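Local coordinates for protein putative metal-dependent hydrolase (Bacillus subtilis, PDB 6KNS) that adopts the metallo-beta-lactamase fold with a two-zinc site and a calcium site, and is probably a metal-dependent hydrolase, perhaps related to 3'-tRNA processing endoribonucleases, at residues L58-H70 / I133-M147. Numbering follows the deposited sequence.
With ZN (zinc ion), chain H; ZN (zinc ion), chain G; CA (calcium ion), chain F.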
loop_
_atom_site.group_PDB
_atom_site.type_symbol
_atom_site.label_atom_id
_atom_site.label_comp_id
_atom_site.label_asym_id
_atom_site.label_seq_id
_atom_site.Cartn_x
_atom_site.Cartn_y
_atom_site.Cartn_z
ATOM N N LEU A 58 -10.924 11.441 -8.902
ATOM C CA LEU A 58 -10.300 10.455 -9.755
ATOM C C LEU A 58 -11.380 9.833 -10.652
ATOM O O LEU A 58 -12.384 9.347 -10.154
ATOM C CB LEU A 58 -9.614 9.427 -8.856
ATOM C CG LEU A 58 -8.643 8.423 -9.451
ATOM C CD1 LEU A 58 -7.355 9.145 -9.961
ATOM C CD2 LEU A 58 -8.347 7.396 -8.364
ATOM N N ASP A 59 -11.207 9.879 -11.967
ATOM C CA ASP A 59 -12.234 9.423 -12.893
ATOM C C ASP A 59 -12.117 7.953 -13.269
ATOM O O ASP A 59 -13.118 7.315 -13.575
ATOM C CB ASP A 59 -12.203 10.241 -14.181
ATOM C CG ASP A 59 -12.467 11.729 -13.938
ATOM O OD1 ASP A 59 -13.641 12.167 -13.958
ATOM O OD2 ASP A 59 -11.499 12.452 -13.693
ATOM N N ALA A 60 -10.905 7.414 -13.307
ATOM C CA ALA A 60 -10.754 6.014 -13.680
ATOM C C ALA A 60 -9.388 5.523 -13.301
ATOM O O ALA A 60 -8.481 6.311 -13.107
ATOM C CB ALA A 60 -11.002 5.828 -15.198
ATOM N N VAL A 61 -9.284 4.214 -13.153
ATOM C CA VAL A 61 -8.044 3.523 -12.913
ATOM C C VAL A 61 -7.912 2.468 -14.011
ATOM O O VAL A 61 -8.907 1.914 -14.451
ATOM C CB VAL A 61 -8.054 2.831 -11.554
ATOM C CG1 VAL A 61 -6.754 2.031 -11.329
ATOM C CG2 VAL A 61 -8.272 3.855 -10.423
ATOM N N ILE A 62 -6.682 2.200 -14.443
ATOM C CA ILE A 62 -6.398 1.065 -15.333
ATOM C C ILE A 62 -5.140 0.365 -14.843
ATOM O O ILE A 62 -4.174 1.038 -14.429
ATOM C CB ILE A 62 -6.267 1.486 -16.829
ATOM C CG1 ILE A 62 -6.003 0.271 -17.718
ATOM C CG2 ILE A 62 -5.116 2.454 -17.049
ATOM C CD1 ILE A 62 -6.348 0.565 -19.200
ATOM N N LEU A 63 -5.194 -0.962 -14.876
ATOM C CA LEU A 63 -4.197 -1.853 -14.327
ATOM C C LEU A 63 -3.526 -2.701 -15.414
ATOM O O LEU A 63 -4.194 -3.377 -16.171
ATOM C CB LEU A 63 -4.877 -2.803 -13.349
ATOM C CG LEU A 63 -5.574 -2.104 -12.188
ATOM C CD1 LEU A 63 -6.221 -3.181 -11.294
ATOM C CD2 LEU A 63 -4.586 -1.201 -11.366
ATOM N N SER A 64 -2.194 -2.616 -15.515
ATOM C CA SER A 64 -1.464 -3.352 -16.550
ATOM C C SER A 64 -1.481 -4.865 -16.247
ATOM O O SER A 64 -1.546 -5.681 -17.171
ATOM C CB SER A 64 -0.007 -2.905 -16.614
ATOM O OG SER A 64 0.604 -3.046 -15.332
ATOM N N HIS A 65 -1.393 -5.212 -14.969
ATOM C CA HIS A 65 -1.369 -6.590 -14.532
ATOM C C HIS A 65 -1.552 -6.681 -13.024
ATOM O O HIS A 65 -1.605 -5.643 -12.342
ATOM C CB HIS A 65 -0.100 -7.306 -14.987
ATOM C CG HIS A 65 1.184 -6.873 -14.326
ATOM N ND1 HIS A 65 1.699 -5.596 -14.433
ATOM C CD2 HIS A 65 2.118 -7.602 -13.658
ATOM C CE1 HIS A 65 2.880 -5.562 -13.830
ATOM N NE2 HIS A 65 3.154 -6.762 -13.348
ATOM N N TYR A 66 -1.662 -7.897 -12.502
ATOM C CA TYR A 66 -2.081 -8.071 -11.129
ATOM C C TYR A 66 -0.996 -8.486 -10.137
ATOM O O TYR A 66 -1.296 -8.971 -9.047
ATOM C CB TYR A 66 -3.230 -9.075 -11.095
ATOM C CG TYR A 66 -4.466 -8.642 -11.916
ATOM C CD1 TYR A 66 -5.290 -7.638 -11.451
ATOM C CD2 TYR A 66 -4.801 -9.247 -13.096
ATOM C CE1 TYR A 66 -6.408 -7.242 -12.131
ATOM C CE2 TYR A 66 -5.968 -8.851 -13.815
ATOM C CZ TYR A 66 -6.742 -7.832 -13.324
ATOM O OH TYR A 66 -7.897 -7.392 -13.929
ATOM N N HIS A 67 0.253 -8.212 -10.460
ATOM C CA HIS A 67 1.351 -8.349 -9.490
ATOM C C HIS A 67 1.131 -7.318 -8.363
ATOM O O HIS A 67 0.670 -6.204 -8.629
ATOM C CB HIS A 67 2.702 -8.092 -10.181
ATOM C CG HIS A 67 3.372 -9.310 -10.730
ATOM N ND1 HIS A 67 4.402 -9.242 -11.652
ATOM C CD2 HIS A 67 3.221 -10.629 -10.429
ATOM C CE1 HIS A 67 4.833 -10.471 -11.919
ATOM N NE2 HIS A 67 4.130 -11.329 -11.192
ATOM N N HIS A 68 1.482 -7.691 -7.127
ATOM C CA HIS A 68 1.262 -6.863 -5.925
ATOM C C HIS A 68 1.739 -5.435 -6.050
ATOM O O HIS A 68 1.064 -4.479 -5.641
ATOM C CB HIS A 68 1.990 -7.459 -4.724
ATOM C CG HIS A 68 1.522 -8.809 -4.349
ATOM N ND1 HIS A 68 0.200 -9.095 -4.057
ATOM C CD2 HIS A 68 2.207 -9.978 -4.228
ATOM C CE1 HIS A 68 0.105 -10.382 -3.744
ATOM N NE2 HIS A 68 1.302 -10.932 -3.853
ATOM N N ASP A 69 2.917 -5.267 -6.621
ATOM C CA ASP A 69 3.471 -3.917 -6.792
ATOM C C ASP A 69 2.741 -3.013 -7.800
ATOM O O ASP A 69 3.073 -1.825 -7.914
ATOM C CB ASP A 69 4.976 -3.976 -7.056
ATOM C CG ASP A 69 5.316 -4.711 -8.340
ATOM O OD1 ASP A 69 4.752 -5.786 -8.544
ATOM O OD2 ASP A 69 6.148 -4.213 -9.114
ATOM N N HIS A 70 1.707 -3.534 -8.457
ATOM C CA HIS A 70 0.843 -2.731 -9.327
ATOM C C HIS A 70 -0.618 -2.605 -8.858
ATOM O O HIS A 70 -1.378 -1.842 -9.451
ATOM C CB HIS A 70 0.885 -3.319 -10.747
ATOM C CG HIS A 70 2.257 -3.267 -11.338
ATOM N ND1 HIS A 70 2.612 -2.385 -12.337
ATOM C CD2 HIS A 70 3.385 -3.922 -10.985
ATOM C CE1 HIS A 70 3.907 -2.530 -12.584
ATOM N NE2 HIS A 70 4.392 -3.476 -11.789
ATOM N N ILE A 133 -6.834 4.412 -25.456
ATOM C CA ILE A 133 -5.780 3.499 -25.023
ATOM C C ILE A 133 -5.811 2.257 -25.904
ATOM O O ILE A 133 -6.885 1.702 -26.170
ATOM C CB ILE A 133 -5.970 3.090 -23.517
ATOM C CG1 ILE A 133 -6.171 4.330 -22.648
ATOM C CG2 ILE A 133 -4.762 2.282 -22.998
ATOM C CD1 ILE A 133 -6.359 4.007 -21.198
ATOM N N THR A 134 -4.634 1.838 -26.359
ATOM C CA THR A 134 -4.448 0.567 -27.058
ATOM C C THR A 134 -3.361 -0.216 -26.308
ATOM O O THR A 134 -2.592 0.369 -25.526
ATOM C CB THR A 134 -4.043 0.743 -28.559
ATOM O OG1 THR A 134 -2.988 1.692 -28.652
ATOM C CG2 THR A 134 -5.252 1.182 -29.477
ATOM N N PHE A 135 -3.294 -1.522 -26.545
ATOM C CA PHE A 135 -2.582 -2.469 -25.651
ATOM C C PHE A 135 -1.633 -3.379 -26.419
ATOM O O PHE A 135 -1.897 -3.699 -27.561
ATOM C CB PHE A 135 -3.600 -3.349 -24.942
ATOM C CG PHE A 135 -4.585 -2.568 -24.127
ATOM C CD1 PHE A 135 -4.272 -2.153 -22.842
ATOM C CD2 PHE A 135 -5.775 -2.169 -24.668
ATOM C CE1 PHE A 135 -5.159 -1.385 -22.089
ATOM C CE2 PHE A 135 -6.673 -1.425 -23.914
ATOM C CZ PHE A 135 -6.352 -1.016 -22.628
ATOM N N LEU A 136 -0.553 -3.799 -25.771
ATOM C CA LEU A 136 0.326 -4.856 -26.295
ATOM C C LEU A 136 0.623 -5.841 -25.159
ATOM O O LEU A 136 1.056 -5.431 -24.068
ATOM C CB LEU A 136 1.622 -4.264 -26.829
ATOM C CG LEU A 136 2.722 -5.212 -27.321
ATOM C CD1 LEU A 136 2.275 -5.976 -28.588
ATOM C CD2 LEU A 136 4.035 -4.442 -27.586
ATOM N N LYS A 137 0.392 -7.135 -25.400
ATOM C CA LYS A 137 0.763 -8.146 -24.401
ATOM C C LYS A 137 2.282 -8.179 -24.204
ATOM O O LYS A 137 3.030 -8.112 -25.180
ATOM C CB LYS A 137 0.290 -9.503 -24.839
ATOM C CG LYS A 137 0.217 -10.517 -23.709
ATOM C CD LYS A 137 -0.646 -11.735 -24.200
ATOM C CE LYS A 137 -0.718 -12.813 -23.130
ATOM N NZ LYS A 137 0.663 -13.103 -22.629
ATOM N N THR A 138 2.730 -8.232 -22.947
ATOM C CA THR A 138 4.166 -8.228 -22.656
ATOM C C THR A 138 4.674 -9.662 -22.409
ATOM O O THR A 138 3.893 -10.595 -22.297
ATOM C CB THR A 138 4.479 -7.325 -21.458
ATOM O OG1 THR A 138 3.862 -7.832 -20.263
ATOM C CG2 THR A 138 3.978 -5.864 -21.725
ATOM N N ILE A 139 5.985 -9.824 -22.334
ATOM C CA ILE A 139 6.568 -11.092 -21.965
ATOM C C ILE A 139 6.865 -10.962 -20.488
ATOM O O ILE A 139 7.774 -10.240 -20.100
ATOM C CB ILE A 139 7.823 -11.406 -22.753
ATOM C CG1 ILE A 139 7.568 -11.205 -24.261
ATOM C CG2 ILE A 139 8.286 -12.827 -22.427
ATOM C CD1 ILE A 139 8.609 -11.899 -25.166
ATOM N N HIS A 140 6.046 -11.615 -19.659
ATOM C CA HIS A 140 6.127 -11.441 -18.213
ATOM C C HIS A 140 5.585 -12.706 -17.517
ATOM O O HIS A 140 4.838 -13.453 -18.117
ATOM C CB HIS A 140 5.320 -10.200 -17.835
ATOM C CG HIS A 140 5.704 -9.610 -16.531
ATOM N ND1 HIS A 140 7.004 -9.269 -16.238
ATOM C CD2 HIS A 140 4.972 -9.309 -15.428
ATOM C CE1 HIS A 140 7.057 -8.775 -15.014
ATOM N NE2 HIS A 140 5.842 -8.790 -14.504
ATOM N N PRO A 141 6.008 -12.991 -16.276
ATOM C CA PRO A 141 5.525 -14.251 -15.706
ATOM C C PRO A 141 4.034 -14.323 -15.411
ATOM O O PRO A 141 3.580 -15.386 -15.085
ATOM C CB PRO A 141 6.323 -14.399 -14.388
ATOM C CG PRO A 141 7.344 -13.325 -14.383
ATOM C CD PRO A 141 7.037 -12.342 -15.453
ATOM N N VAL A 142 3.303 -13.201 -15.401
ATOM C CA VAL A 142 1.838 -13.210 -15.423
ATOM C C VAL A 142 1.391 -12.375 -16.606
ATOM O O VAL A 142 2.161 -11.586 -17.146
ATOM C CB VAL A 142 1.178 -12.666 -14.122
ATOM C CG1 VAL A 142 1.489 -13.580 -12.903
ATOM C CG2 VAL A 142 1.555 -11.187 -13.844
ATOM N N THR A 143 0.147 -12.558 -17.022
ATOM C CA THR A 143 -0.441 -11.793 -18.096
ATOM C C THR A 143 -0.293 -10.310 -17.809
ATOM O O THR A 143 -0.605 -9.831 -16.709
ATOM C CB THR A 143 -1.937 -12.138 -18.239
ATOM O OG1 THR A 143 -2.042 -13.532 -18.438
ATOM C CG2 THR A 143 -2.583 -11.437 -19.410
ATOM N N CYS A 144 0.227 -9.579 -18.775
ATOM C CA CYS A 144 0.455 -8.167 -18.535
ATOM C C CYS A 144 0.315 -7.433 -19.852
ATOM O O CYS A 144 0.660 -8.005 -20.897
ATOM C CB CYS A 144 1.838 -7.956 -17.869
ATOM S SG CYS A 144 2.237 -6.242 -17.610
ATOM N N TYR A 145 -0.241 -6.203 -19.821
ATOM C CA TYR A 145 -0.380 -5.411 -21.059
ATOM C C TYR A 145 0.278 -4.052 -20.959
ATOM O O TYR A 145 0.012 -3.301 -20.030
ATOM C CB TYR A 145 -1.859 -5.233 -21.475
ATOM C CG TYR A 145 -2.479 -6.519 -21.860
ATOM C CD1 TYR A 145 -2.487 -6.952 -23.182
ATOM C CD2 TYR A 145 -2.991 -7.351 -20.892
ATOM C CE1 TYR A 145 -3.039 -8.198 -23.530
ATOM C CE2 TYR A 145 -3.544 -8.576 -21.219
ATOM C CZ TYR A 145 -3.578 -8.991 -22.530
ATOM O OH TYR A 145 -4.124 -10.221 -22.799
ATOM N N ALA A 146 1.102 -3.738 -21.974
ATOM C CA ALA A 146 1.626 -2.399 -22.172
ATOM C C ALA A 146 0.512 -1.542 -22.724
ATOM O O ALA A 146 -0.464 -2.084 -23.243
ATOM C CB ALA A 146 2.808 -2.411 -23.110
ATOM N N MET A 147 0.632 -0.222 -22.586
ATOM C CA MET A 147 -0.423 0.686 -23.010
ATOM C C MET A 147 0.107 1.857 -23.820
ATOM O O MET A 147 1.163 2.404 -23.520
ATOM C CB MET A 147 -1.160 1.243 -21.811
ATOM C CG MET A 147 -1.768 0.190 -20.921
ATOM S SD MET A 147 -2.354 0.915 -19.382
ATOM C CE MET A 147 -2.462 -0.613 -18.450
HETATM ZN ZN ZN H . 5.162 -7.593 -12.718
HETATM ZN ZN ZN G . 6.107 -4.798 -11.573
HETATM CA CA CA F . -12.362 14.448 -12.269
HETATM O O HOH W 1 -1.772 -10.254 -14.288
HETATM O O HOH W 2 -9.860 14.821 -12.047
#
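The first zinc ion of the dinuclear site of the metallo-beta-lactamase fold ties 58-70 to 133-147. It is held by His65 NE2 at 2.3 Å, His67 ND1 at 2.1 Å and His140 NE2 at 2.3 Å. Asp161 completes this site and bridges to the second zinc ion, which also takes Asp69, His70 and His217. The His140 ring also has a polar partner in Gly194. His140 and His65 form an offset edge-to-face pair, the edge of His140 toward the face of His65, planes at 89°. The His67 and His140 rings meet only rim to rim. Val142 CG2 sits over the centre of the His67 ring, 3.7 Å from its centroid, and also touches the edge of His65. With Cys144 SG opposite the backbone N (chi1 177°), the sulfur lies over one face of His65, 3.7 Å from the ring centroid. His65 ND1 donates in the ring plane to Ser64 OG at 2.9 Å, which helps fix the ring's rotation. His65, His67, Asp69 and His70 form the HxHxDH motif of the superfamily, on the loop after strand 60-62 and the start of the short helix 68-71. Strands 60-62 and 131-137 belong to the two facing sheets of the sandwich. Between them Ile62 CD1 meets the edge of the Phe135 ring. Ile62 CG1 meets Met147 CE of strand 145-150, tip to tip. Tyr145 N donates to Ser64 O at 3.0 Å. A water links Tyr66 N to Thr143 O.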